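Side-chain contacts in putative flavoprotein (Bacteroides eggerthii, PDB 4ICI), which binds flavin mononucleotide in a flavodoxin-like fold and probably takes part in electron transfer: residues V18-A23 against R29-L34; E83-Y88 against E111-K116; I93-W98 against R104-F109; T136-T141 against L145-G150. All coordinates share one frame; numbering follows the deposited sequence.

Overall arrangement
From the N terminus, contact 1 closes the short phosphate-binding loop between strand 16-20 and helix 26-38. Contact 2 opens much later, at the turn before strand 90-96, and closes on the segment that follows helix 104-112; contact 3 is nested inside that loop, folding the helix back on the strand. Contact 4 comes last, tying helix 132-141 to the edge strand 146-152. Contacts 1, 3 and 4 reach the same parallel sheet, and contacts 1 and 3 sit on neighbouring strands, joined by backbone bonds, and both touch FMN. Leu-115 and Leu-145 link contact 2 to contact 4, and Leu-138 of contact 4 meets Tyr-95 and Ile-106 of contact 3.

Contact 1: residues V18-A23 against R29-L34; sequences VAYFSA and RAAEKL. With FMN (flavin mononucleotide), chain B; EDO (1,2-ethanediol), chain E; EDO (1,2-ethanediol), chain G.
Ser-22 OG donates a 2.6 Å hydrogen bond to O2P of the FMN phosphate, and receives weak ones from the backbone N of Gly-25 and of Ala-28. With OG anti to the backbone N (chi1 -176°), the hydroxyl reaches both the phosphate and the turn into the helix. Ala-23 N adds a 3.0 Å bond to FMN O3P, so side chain and backbone grip separate phosphate oxygens. Behind this loop the strand and helix 29-34 run antiparallel, at 178° and with axes 9.0 Å apart, and meet through apolar groups. Ala-31 CB lies over one face of the Tyr-20 ring in a CH-pi contact, 3.8 Å from the ring centroid and displaced toward the rim on the CD1 side. Val-18 turns its CG1 branch to the same methyl, 4.0 Å from Ala-31 CB, and also to Leu-34 CD2 at 4.1 Å; Phe-123 of strand 119-125 packs on all three of Val-18, Ala-31 and Leu-34. Replacing Tyr-20 by a serine would probably leave the Ala-31 methyl without its aromatic cover and open a gap between strand and helix. At the edge of that ring sits C1 of a 1,2-ethanediol (chain G), probably from the crystallisation liquor. Strand 16-20, phosphate loop and helix 26-38 together form the first beta-alpha unit and FMN phosphate site of the flavodoxin-like fold.

Contact 2: residues E83-Y88 against E111-K116; sequences ENIGTY and EGHSLK
Ile-85 inserts its branched side chain between His-113 and Leu-115, crossing each at about a right angle. Its CB meets the edge of the imidazole, 4.0 Å from His-113 CD2. CG1 swings out anti to the backbone N (chi1 -173°), which carries it past His-113 CB to lie 4.1 Å from the carbonyl O of Ser-114 and lets CD1 reach Leu-115 CD2, also at 4.1 Å. The histidine ring is pinned from both nitrogens: ND1 bonds to Phe-109 O in the last turns of the helix and NE2 to Lys-82 N, so CD2 is held facing the isoleucine. In the flavodoxin-like fold this is the end of the sheet where strands 90-96 and 119-125 begin; the short 3-10 turn that holds Ile-85 leads into the first, and residues 113-116, leaving helix 104-112, lead toward the second. Ser-114 lies at the outer margin and lends its backbone rather than its hydroxyl to the contact. The turn that presents Ile-85 is fastened at Asn-84 O, which accepts from Thr-87 N at 3.0 Å and from Thr-87 OG1 at 2.9 Å. Leu-17 of strand 16-20 also packs against both Ile-85 and Tyr-88.

Contact 3: residues I93-W98 against R104-F109; sequences IGYPIW and RIINTF. With FMN (flavin mononucleotide), chain B.
The Phe-109 ring turns an edge to Ile-93, whose CD1 lies in the ring plane 3.9 Å from CE2, while the Tyr-95 ring is approached obliquely by Ile-106 CG1. Trp-98, farther along, lays one face over the dimethylbenzene end of FMN, with its CD1 3.5 Å from FMN C7, and meets Tyr-51 edge-to-face. These residues belong to the central beta-alpha-beta unit of the flavodoxin-like fold, in which strand 93-96 runs at 161° to helix 104-109, nearly antiparallel. The side chains of Ile-106 and Ile-93 slide past each other in opposite directions, CG2 of Ile-106 lying 3.8 Å from Ile-93 CG2. Ile-106 CD1 is 3.7 Å from Gly-94 O. Tyr-95 points toward the helix, its CB 3.8 Å from Ile-106 CG1; chi1 of 48°, with CG between the backbone N and the carbonyl carbon, sends the ring to where OH bonds to Ser-134 OG. Replacing Trp-98 by an alanine would probably strip the flavin's methyl-bearing ring of its aromatic neighbour and leave Tyr-51 without its edge-to-face partner. Just before that tryptophan, the backbone itself takes hold of the cofactor: FMN O2' donates to Ile-97 O at 2.7 Å.

Contact 4: residues T136-T141 against L145-G150; sequences TVLKKT and LNWKEG
Trp-147 lays one face of its indole along the helix, over the backbone between Leu-138 and Lys-139. Lys-139 CA sits above the five-membered ring in a CH-pi contact, 3.9 Å from its centroid and 20° off the normal, while Leu-138 reaches the six-membered end, CB to Trp-147 CH2 at 4.0 Å. Lysine and tryptophan side chains slide past each other in opposite directions. CG of Lys-139 leaves anti to the backbone N (chi1 -177°), and the rest of the chain stays extended, so its methylenes graze the indole, CG lying 3.8 Å from Trp-147 CD1, and the ammonium group is carried beyond the ring. There NZ donates to a water at 2.9 Å, which in turn donates to Trp-147 O at 3.0 Å; lysine and tryptophan are thus joined once through the ring and once through solvent. The indole NE1 bonds to Tyr-142 O just after the helix, which fixes the rotation of the ring. Within the helix, Val-137 O, one turn before Thr-141, accepts from both N and OG1 of that threonine. Ile-110 of helix 104-112 touches both Leu-138 and Trp-147, and Val-120 and Pro-122 of the neighbouring strand also pack on the indole. The chain leaving helix 132-141 thus turns back as the outermost strand 146-152, which packs on the helix through Trp-147, completing the last beta-alpha-beta crossover of the five-stranded parallel sheet of a flavodoxin-like fold.

Contact 1: residues V18-A23 against R29-L34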
# COMPACT_ATOMS: atom_id res chain seq x y z
N VAL A 18 4.12 5.59 -6.72
CA VAL A 18 3.03 4.69 -6.38
C VAL A 18 3.68 3.35 -6.02
O VAL A 18 4.04 2.58 -6.91
CB VAL A 18 1.96 4.59 -7.50
CG1 VAL A 18 0.84 3.65 -7.12
CG2 VAL A 18 1.43 5.98 -7.92
N ALA A 19 3.84 3.12 -4.73
CA ALA A 19 4.36 1.85 -4.22
C ALA A 19 3.18 0.95 -3.91
O ALA A 19 2.16 1.42 -3.40
CB ALA A 19 5.24 2.09 -2.96
N TYR A 20 3.30 -0.34 -4.20
CA TYR A 20 2.20 -1.24 -3.94
C TYR A 20 2.63 -2.66 -3.77
O TYR A 20 3.60 -3.10 -4.42
CB TYR A 20 1.11 -1.13 -5.05
CG TYR A 20 1.59 -1.69 -6.36
CD1 TYR A 20 2.38 -0.94 -7.23
CD2 TYR A 20 1.35 -3.01 -6.68
CE1 TYR A 20 2.85 -1.49 -8.42
CE2 TYR A 20 1.81 -3.55 -7.83
CZ TYR A 20 2.57 -2.79 -8.71
OH TYR A 20 3.04 -3.35 -9.89
N PHE A 21 1.88 -3.37 -2.94
CA PHE A 21 1.95 -4.82 -2.85
C PHE A 21 0.66 -5.39 -3.45
O PHE A 21 -0.44 -4.90 -3.21
CB PHE A 21 2.06 -5.23 -1.37
CG PHE A 21 1.88 -6.71 -1.12
CD1 PHE A 21 2.73 -7.64 -1.69
CD2 PHE A 21 0.88 -7.16 -0.31
CE1 PHE A 21 2.55 -8.97 -1.47
CE2 PHE A 21 0.70 -8.49 -0.08
CZ PHE A 21 1.54 -9.41 -0.67
N SER A 22 0.83 -6.44 -4.26
CA SER A 22 -0.30 -7.14 -4.84
C SER A 22 0.04 -8.62 -4.88
O SER A 22 1.06 -9.01 -5.45
CB SER A 22 -0.57 -6.62 -6.23
OG SER A 22 -1.73 -7.23 -6.80
N ALA A 23 -0.82 -9.44 -4.29
CA ALA A 23 -0.62 -10.89 -4.32
C ALA A 23 -1.27 -11.57 -5.50
O ALA A 23 -0.71 -12.55 -6.04
CB ALA A 23 -1.10 -11.51 -3.00
N ARG A 29 -3.50 -3.56 -10.55
CA ARG A 29 -4.31 -2.88 -11.56
C ARG A 29 -4.77 -1.52 -11.06
O ARG A 29 -4.73 -0.53 -11.82
CB ARG A 29 -5.49 -3.76 -11.98
CG ARG A 29 -5.05 -4.97 -12.82
CD ARG A 29 -6.21 -5.76 -13.48
NE ARG A 29 -7.28 -6.17 -12.56
CZ ARG A 29 -7.30 -7.27 -11.80
NH1 ARG A 29 -6.29 -8.14 -11.80
NH2 ARG A 29 -8.36 -7.51 -11.02
N ALA A 30 -5.15 -1.44 -9.78
CA ALA A 30 -5.50 -0.15 -9.17
C ALA A 30 -4.30 0.80 -9.19
O ALA A 30 -4.41 1.98 -9.54
CB ALA A 30 -6.01 -0.36 -7.74
N ALA A 31 -3.14 0.28 -8.82
CA ALA A 31 -1.92 1.07 -8.82
C ALA A 31 -1.59 1.63 -10.20
O ALA A 31 -1.13 2.76 -10.35
CB ALA A 31 -0.76 0.22 -8.27
N GLU A 32 -1.76 0.79 -11.21
CA GLU A 32 -1.47 1.20 -12.60
C GLU A 32 -2.37 2.34 -13.04
O GLU A 32 -1.89 3.30 -13.67
CB GLU A 32 -1.62 -0.00 -13.51
CG GLU A 32 -1.19 0.24 -14.95
CD GLU A 32 -1.29 -0.98 -15.82
OE1 GLU A 32 -1.40 -2.09 -15.26
OE2 GLU A 32 -1.23 -0.86 -17.07
N LYS A 33 -3.66 2.26 -12.69
CA LYS A 33 -4.59 3.34 -13.00
C LYS A 33 -4.20 4.63 -12.26
O LYS A 33 -4.20 5.72 -12.84
CB LYS A 33 -6.02 2.96 -12.62
CG LYS A 33 -6.65 1.85 -13.43
CD LYS A 33 -8.14 1.66 -13.05
CE LYS A 33 -8.88 0.80 -14.08
NZ LYS A 33 -10.39 0.87 -13.95
N LEU A 34 -3.86 4.50 -10.98
CA LEU A 34 -3.43 5.66 -10.20
C LEU A 34 -2.17 6.30 -10.79
O LEU A 34 -2.12 7.52 -11.00
CB LEU A 34 -3.22 5.24 -8.74
CG LEU A 34 -2.73 6.30 -7.78
CD1 LEU A 34 -3.64 7.53 -7.77
CD2 LEU A 34 -2.69 5.66 -6.37
N1 FMN B . -11.25 -8.52 1.77
C2 FMN B . -12.01 -7.74 2.61
O2 FMN B . -12.93 -7.07 2.14
N3 FMN B . -11.74 -7.74 3.97
C4 FMN B . -10.76 -8.52 4.55
O4 FMN B . -10.57 -8.39 5.77
C4A FMN B . -10.00 -9.34 3.70
N5 FMN B . -9.00 -10.19 4.22
C5A FMN B . -8.26 -10.96 3.32
C6 FMN B . -7.23 -11.78 3.81
C7 FMN B . -6.47 -12.53 2.95
C7M FMN B . -5.34 -13.37 3.49
C8 FMN B . -6.69 -12.49 1.59
C8M FMN B . -5.86 -13.34 0.65
C9 FMN B . -7.71 -11.69 1.09
C9A FMN B . -8.50 -10.89 1.95
N10 FMN B . -9.52 -10.07 1.45
C10 FMN B . -10.26 -9.30 2.32
C1' FMN B . -9.76 -9.97 -0.03
C2' FMN B . -8.68 -9.03 -0.65
O2' FMN B . -8.56 -7.79 0.02
C3' FMN B . -9.02 -8.66 -2.11
O3' FMN B . -9.36 -9.87 -2.86
C4' FMN B . -7.91 -7.82 -2.81
O4' FMN B . -8.51 -7.21 -3.93
C5' FMN B . -6.76 -8.77 -3.33
O5' FMN B . -5.83 -7.91 -3.93
P FMN B . -4.57 -8.45 -4.77
O1P FMN B . -5.19 -9.18 -5.97
O2P FMN B . -3.71 -7.33 -5.08
O3P FMN B . -3.75 -9.43 -3.92
C1 EDO E . 5.14 -7.28 -6.88
O1 EDO E . 5.23 -8.67 -6.51
C2 EDO E . 3.98 -6.52 -6.21
O2 EDO E . 3.66 -6.97 -4.93
C1 EDO G . 2.50 -6.27 -9.76
O1 EDO G . 3.53 -5.67 -10.54
C2 EDO G . 1.84 -7.59 -10.22
O2 EDO G . 0.95 -7.56 -11.38

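Contact 2: residues E83-Y88 against E111-K116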
# COMPACT_ATOMS: atom_id res chain seq x y z
N GLU A 83 15.64 2.40 -4.73
CA GLU A 83 16.92 3.07 -4.42
C GLU A 83 16.86 4.60 -4.43
O GLU A 83 17.57 5.27 -3.66
CB GLU A 83 17.99 2.58 -5.39
CG GLU A 83 18.25 1.07 -5.27
N ASN A 84 16.03 5.16 -5.30
CA ASN A 84 15.88 6.63 -5.41
C ASN A 84 14.71 7.19 -4.60
O ASN A 84 14.19 8.26 -4.94
CB ASN A 84 15.70 7.04 -6.88
CG ASN A 84 14.36 6.56 -7.46
OD1 ASN A 84 13.72 5.62 -6.92
ND2 ASN A 84 13.91 7.23 -8.53
N ILE A 85 14.28 6.48 -3.57
CA ILE A 85 13.14 6.90 -2.76
C ILE A 85 13.27 8.36 -2.28
O ILE A 85 12.26 9.07 -2.17
CB ILE A 85 12.91 5.92 -1.54
CG1 ILE A 85 11.61 6.24 -0.78
CG2 ILE A 85 14.13 5.91 -0.60
CD1 ILE A 85 10.38 5.89 -1.53
N GLY A 86 14.50 8.81 -2.03
CA GLY A 86 14.75 10.17 -1.57
C GLY A 86 14.22 11.28 -2.47
O GLY A 86 13.90 12.36 -1.99
N THR A 87 14.11 10.99 -3.77
CA THR A 87 13.71 11.99 -4.77
C THR A 87 12.21 12.32 -4.77
O THR A 87 11.78 13.33 -5.36
CB THR A 87 14.10 11.54 -6.19
OG1 THR A 87 13.31 10.43 -6.63
CG2 THR A 87 15.59 11.20 -6.26
N TYR A 88 11.39 11.49 -4.12
CA TYR A 88 9.94 11.64 -4.23
C TYR A 88 9.39 12.56 -3.16
O TYR A 88 9.82 12.53 -2.01
CB TYR A 88 9.23 10.29 -4.19
CG TYR A 88 9.61 9.41 -5.36
CD1 TYR A 88 9.01 9.58 -6.61
CD2 TYR A 88 10.59 8.43 -5.24
CE1 TYR A 88 9.39 8.80 -7.71
CE2 TYR A 88 10.97 7.65 -6.32
CZ TYR A 88 10.37 7.83 -7.56
OH TYR A 88 10.76 7.04 -8.64
N GLU A 111 9.30 0.69 7.04
CA GLU A 111 10.43 0.70 7.95
C GLU A 111 11.79 0.67 7.24
O GLU A 111 12.84 1.03 7.83
CB GLU A 111 10.29 -0.43 8.97
CG GLU A 111 9.13 -0.20 9.89
CD GLU A 111 8.84 -1.33 10.84
OE1 GLU A 111 9.65 -2.30 10.91
OE2 GLU A 111 7.79 -1.23 11.52
N GLY A 112 11.80 0.29 5.98
CA GLY A 112 13.02 0.18 5.22
C GLY A 112 13.32 1.34 4.28
O GLY A 112 14.36 1.36 3.63
N HIS A 113 12.38 2.28 4.16
CA HIS A 113 12.53 3.44 3.29
C HIS A 113 12.30 4.71 4.12
O HIS A 113 11.34 4.76 4.87
CB HIS A 113 11.51 3.37 2.14
CG HIS A 113 11.76 2.25 1.17
ND1 HIS A 113 11.43 0.94 1.43
CD2 HIS A 113 12.30 2.25 -0.07
CE1 HIS A 113 11.75 0.18 0.40
NE2 HIS A 113 12.29 0.96 -0.53
N SER A 114 13.15 5.72 3.99
CA SER A 114 12.92 6.98 4.68
C SER A 114 11.79 7.74 3.99
O SER A 114 11.90 8.09 2.82
CB SER A 114 14.16 7.85 4.73
OG SER A 114 13.84 9.05 5.45
N LEU A 115 10.70 7.93 4.72
CA LEU A 115 9.54 8.64 4.22
C LEU A 115 9.33 9.96 4.97
O LEU A 115 8.35 10.67 4.73
CB LEU A 115 8.30 7.74 4.33
CG LEU A 115 8.39 6.43 3.53
CD1 LEU A 115 7.14 5.60 3.82
CD2 LEU A 115 8.54 6.68 2.02
N LYS A 116 10.27 10.30 5.84
CA LYS A 116 10.30 11.61 6.51
C LYS A 116 10.24 12.75 5.51
O LYS A 116 10.94 12.74 4.50
CB LYS A 116 11.56 11.72 7.38
CG LYS A 116 11.74 13.06 8.09
CD LYS A 116 12.90 13.02 9.10
CE LYS A 116 14.24 13.06 8.41
NZ LYS A 116 15.34 13.40 9.37

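Contact 3: residues I93-W98 against R104-F109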
# COMPACT_ATOMS: atom_id res chain seq x y z
N ILE A 93 0.90 4.34 -1.08
CA ILE A 93 1.22 2.99 -0.63
C ILE A 93 -0.03 2.13 -0.73
O ILE A 93 -1.00 2.35 0.01
CB ILE A 93 1.73 2.95 0.81
CG1 ILE A 93 2.93 3.86 0.99
CG2 ILE A 93 2.06 1.52 1.21
CD1 ILE A 93 3.47 3.95 2.45
N GLY A 94 -0.04 1.19 -1.69
CA GLY A 94 -1.19 0.38 -1.94
C GLY A 94 -1.05 -1.06 -1.53
O GLY A 94 0.05 -1.65 -1.52
N TYR A 95 -2.19 -1.65 -1.19
CA TYR A 95 -2.23 -3.02 -0.66
C TYR A 95 -3.63 -3.61 -0.79
O TYR A 95 -4.62 -2.90 -0.76
CB TYR A 95 -1.75 -3.08 0.81
CG TYR A 95 -2.39 -2.03 1.72
CD1 TYR A 95 -1.82 -0.77 1.84
CD2 TYR A 95 -3.53 -2.30 2.40
CE1 TYR A 95 -2.44 0.20 2.65
CE2 TYR A 95 -4.14 -1.35 3.20
CZ TYR A 95 -3.60 -0.11 3.32
OH TYR A 95 -4.19 0.87 4.10
N PRO A 96 -3.71 -4.94 -0.80
CA PRO A 96 -4.97 -5.61 -0.54
C PRO A 96 -5.28 -5.55 0.96
O PRO A 96 -4.36 -5.62 1.78
CB PRO A 96 -4.69 -7.04 -0.95
CG PRO A 96 -3.22 -7.24 -0.67
CD PRO A 96 -2.60 -5.89 -0.98
N ILE A 97 -6.54 -5.43 1.33
CA ILE A 97 -6.96 -5.53 2.74
C ILE A 97 -6.90 -6.99 3.17
O ILE A 97 -7.52 -7.82 2.53
CB ILE A 97 -8.41 -5.05 2.94
CG1 ILE A 97 -8.59 -3.58 2.56
CG2 ILE A 97 -8.89 -5.32 4.40
CD1 ILE A 97 -7.63 -2.60 3.27
N TRP A 98 -6.12 -7.30 4.20
CA TRP A 98 -6.04 -8.64 4.79
C TRP A 98 -6.46 -8.54 6.26
O TRP A 98 -5.82 -7.86 7.05
CB TRP A 98 -4.63 -9.20 4.72
CG TRP A 98 -4.17 -9.68 3.40
CD1 TRP A 98 -4.81 -9.57 2.18
CD2 TRP A 98 -2.89 -10.27 3.12
NE1 TRP A 98 -4.02 -10.10 1.18
CE2 TRP A 98 -2.84 -10.53 1.73
CE3 TRP A 98 -1.79 -10.62 3.90
CZ2 TRP A 98 -1.75 -11.13 1.11
CZ3 TRP A 98 -0.72 -11.22 3.27
CH2 TRP A 98 -0.71 -11.46 1.89
N ARG A 104 1.61 -7.30 6.33
CA ARG A 104 2.81 -6.92 7.06
C ARG A 104 3.99 -6.49 6.19
O ARG A 104 4.86 -5.76 6.65
CB ARG A 104 3.23 -8.01 8.03
CG ARG A 104 2.17 -8.53 9.00
CD ARG A 104 1.49 -7.50 9.80
NE ARG A 104 0.62 -8.09 10.81
CZ ARG A 104 -0.20 -7.38 11.59
NH1 ARG A 104 -0.26 -6.05 11.46
NH2 ARG A 104 -0.89 -7.99 12.55
N ILE A 105 4.00 -6.91 4.92
CA ILE A 105 5.05 -6.42 4.02
C ILE A 105 4.99 -4.90 3.82
O ILE A 105 5.98 -4.28 3.51
CB ILE A 105 5.04 -7.19 2.66
CG1 ILE A 105 6.39 -7.08 1.93
CG2 ILE A 105 3.83 -6.76 1.81
CD1 ILE A 105 6.53 -8.02 0.75
N ILE A 106 3.82 -4.30 4.05
CA ILE A 106 3.71 -2.85 4.02
C ILE A 106 4.54 -2.23 5.17
O ILE A 106 5.21 -1.22 4.97
CB ILE A 106 2.24 -2.39 4.04
CG1 ILE A 106 1.52 -2.86 2.76
CG2 ILE A 106 2.17 -0.87 4.18
CD1 ILE A 106 2.19 -2.47 1.39
N ASN A 107 4.49 -2.86 6.33
CA ASN A 107 5.36 -2.44 7.43
C ASN A 107 6.84 -2.60 7.05
O ASN A 107 7.68 -1.73 7.34
CB ASN A 107 5.05 -3.21 8.72
CG ASN A 107 3.60 -3.10 9.15
OD1 ASN A 107 2.74 -3.86 8.69
ND2 ASN A 107 3.32 -2.14 10.03
N THR A 108 7.19 -3.72 6.40
CA THR A 108 8.59 -3.87 5.95
C THR A 108 8.99 -2.72 5.02
O THR A 108 10.07 -2.14 5.17
CB THR A 108 8.81 -5.20 5.22
OG1 THR A 108 8.22 -6.24 6.00
CG2 THR A 108 10.29 -5.44 4.94
N PHE A 109 8.10 -2.36 4.10
CA PHE A 109 8.36 -1.27 3.19
C PHE A 109 8.58 0.07 3.92
O PHE A 109 9.60 0.77 3.70
CB PHE A 109 7.21 -1.10 2.18
CG PHE A 109 7.34 0.16 1.37
CD1 PHE A 109 8.32 0.27 0.40
CD2 PHE A 109 6.47 1.24 1.59
CE1 PHE A 109 8.46 1.44 -0.33
CE2 PHE A 109 6.64 2.40 0.86
CZ PHE A 109 7.62 2.49 -0.08
N1 FMN B . -11.25 -8.52 1.77
C2 FMN B . -12.01 -7.74 2.61
O2 FMN B . -12.93 -7.07 2.14
N3 FMN B . -11.74 -7.74 3.97
C4 FMN B . -10.76 -8.52 4.55
O4 FMN B . -10.57 -8.39 5.77
C4A FMN B . -10.00 -9.34 3.70
N5 FMN B . -9.00 -10.19 4.22
C5A FMN B . -8.26 -10.96 3.32
C6 FMN B . -7.23 -11.78 3.81
C7 FMN B . -6.47 -12.53 2.95
C7M FMN B . -5.34 -13.37 3.49
C8 FMN B . -6.69 -12.49 1.59
C8M FMN B . -5.86 -13.34 0.65
C9 FMN B . -7.71 -11.69 1.09
C9A FMN B . -8.50 -10.89 1.95
N10 FMN B . -9.52 -10.07 1.45
C10 FMN B . -10.26 -9.30 2.32
C1' FMN B . -9.76 -9.97 -0.03
C2' FMN B . -8.68 -9.03 -0.65
O2' FMN B . -8.56 -7.79 0.02
C3' FMN B . -9.02 -8.66 -2.11
O3' FMN B . -9.36 -9.87 -2.86
C4' FMN B . -7.91 -7.82 -2.81
O4' FMN B . -8.51 -7.21 -3.93
C5' FMN B . -6.76 -8.77 -3.33
O5' FMN B . -5.83 -7.91 -3.93
P FMN B . -4.57 -8.45 -4.77
O1P FMN B . -5.19 -9.18 -5.97
O2P FMN B . -3.71 -7.33 -5.08
O3P FMN B . -3.75 -9.43 -3.92

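Contact 4: residues T136-T141 against L145-G150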
# COMPACT_ATOMS: atom_id res chain seq x y z
N THR A 136 -6.07 3.67 9.62
CA THR A 136 -5.97 4.12 11.02
C THR A 136 -4.82 3.42 11.74
O THR A 136 -4.03 4.06 12.42
CB THR A 136 -7.29 3.89 11.75
OG1 THR A 136 -8.27 4.77 11.19
CG2 THR A 136 -7.19 4.13 13.27
N VAL A 137 -4.73 2.10 11.58
CA VAL A 137 -3.66 1.34 12.24
C VAL A 137 -2.28 1.78 11.71
O VAL A 137 -1.35 1.98 12.48
CB VAL A 137 -3.90 -0.17 12.15
CG1 VAL A 137 -2.73 -0.96 12.75
CG2 VAL A 137 -5.20 -0.55 12.85
N LEU A 138 -2.15 1.98 10.39
CA LEU A 138 -0.89 2.46 9.86
C LEU A 138 -0.52 3.84 10.41
O LEU A 138 0.66 4.05 10.77
CB LEU A 138 -0.91 2.46 8.34
CG LEU A 138 -0.77 1.14 7.58
CD1 LEU A 138 -1.03 1.39 6.06
CD2 LEU A 138 0.59 0.49 7.80
N LYS A 139 -1.49 4.75 10.47
CA LYS A 139 -1.23 6.11 10.97
C LYS A 139 -0.78 6.08 12.43
O LYS A 139 0.15 6.78 12.81
CB LYS A 139 -2.46 7.00 10.75
CG LYS A 139 -2.26 8.44 11.17
CD LYS A 139 -3.45 9.32 10.72
CE LYS A 139 -3.24 10.77 11.16
NZ LYS A 139 -4.35 11.66 10.65
N LYS A 140 -1.42 5.22 13.23
CA LYS A 140 -1.04 5.08 14.63
C LYS A 140 0.31 4.41 14.81
O LYS A 140 1.03 4.69 15.77
CB LYS A 140 -2.12 4.34 15.41
CG LYS A 140 -3.42 5.12 15.58
CD LYS A 140 -4.49 4.29 16.29
CE LYS A 140 -5.76 5.06 16.56
NZ LYS A 140 -5.50 6.17 17.56
N THR A 141 0.65 3.49 13.91
CA THR A 141 1.95 2.81 13.97
C THR A 141 3.12 3.73 13.58
O THR A 141 4.21 3.65 14.16
CB THR A 141 1.97 1.56 13.05
OG1 THR A 141 0.85 0.72 13.36
CG2 THR A 141 3.28 0.77 13.22
N LEU A 145 5.00 10.22 10.30
CA LEU A 145 4.79 10.49 8.88
C LEU A 145 3.64 11.42 8.61
O LEU A 145 2.69 11.51 9.40
CB LEU A 145 4.60 9.17 8.10
CG LEU A 145 5.72 8.16 8.26
CD1 LEU A 145 5.44 6.90 7.41
CD2 LEU A 145 7.08 8.78 7.90
N ASN A 146 3.70 12.07 7.45
CA ASN A 146 2.64 12.99 7.02
C ASN A 146 1.57 12.24 6.21
O ASN A 146 1.60 12.23 4.99
CB ASN A 146 3.18 14.18 6.24
CG ASN A 146 2.09 15.14 5.83
OD1 ASN A 146 1.09 15.26 6.52
ND2 ASN A 146 2.27 15.82 4.68
N TRP A 147 0.67 11.59 6.93
CA TRP A 147 -0.38 10.78 6.32
C TRP A 147 -1.53 11.63 5.85
O TRP A 147 -1.98 12.53 6.56
CB TRP A 147 -0.93 9.79 7.32
CG TRP A 147 0.04 8.71 7.72
CD1 TRP A 147 0.78 8.65 8.85
CD2 TRP A 147 0.28 7.50 7.02
NE1 TRP A 147 1.51 7.51 8.88
CE2 TRP A 147 1.23 6.77 7.76
CE3 TRP A 147 -0.17 6.97 5.80
CZ2 TRP A 147 1.70 5.52 7.35
CZ3 TRP A 147 0.30 5.73 5.40
CH2 TRP A 147 1.21 5.02 6.17
N LYS A 148 -2.02 11.33 4.66
CA LYS A 148 -3.28 11.88 4.17
C LYS A 148 -4.26 10.77 3.96
O LYS A 148 -3.88 9.60 3.96
CB LYS A 148 -3.07 12.71 2.91
CG LYS A 148 -2.23 13.99 3.10
CD LYS A 148 -2.20 14.90 1.86
CE LYS A 148 -1.62 16.30 2.16
NZ LYS A 148 -1.65 17.23 0.96
N GLU A 149 -5.53 11.12 3.80
CA GLU A 149 -6.60 10.16 3.68
C GLU A 149 -6.56 9.48 2.31
O GLU A 149 -6.47 10.14 1.26
CB GLU A 149 -7.94 10.87 3.89
CG GLU A 149 -8.16 11.34 5.32
CD GLU A 149 -8.34 10.18 6.27
OE1 GLU A 149 -9.27 9.39 6.03
OE2 GLU A 149 -7.55 10.08 7.24
N GLY A 150 -6.65 8.17 2.36
CA GLY A 150 -6.64 7.35 1.17
C GLY A 150 -8.01 6.86 0.77
O GLY A 150 -9.04 7.26 1.34
O HOH W 1 -4.58 11.66 7.71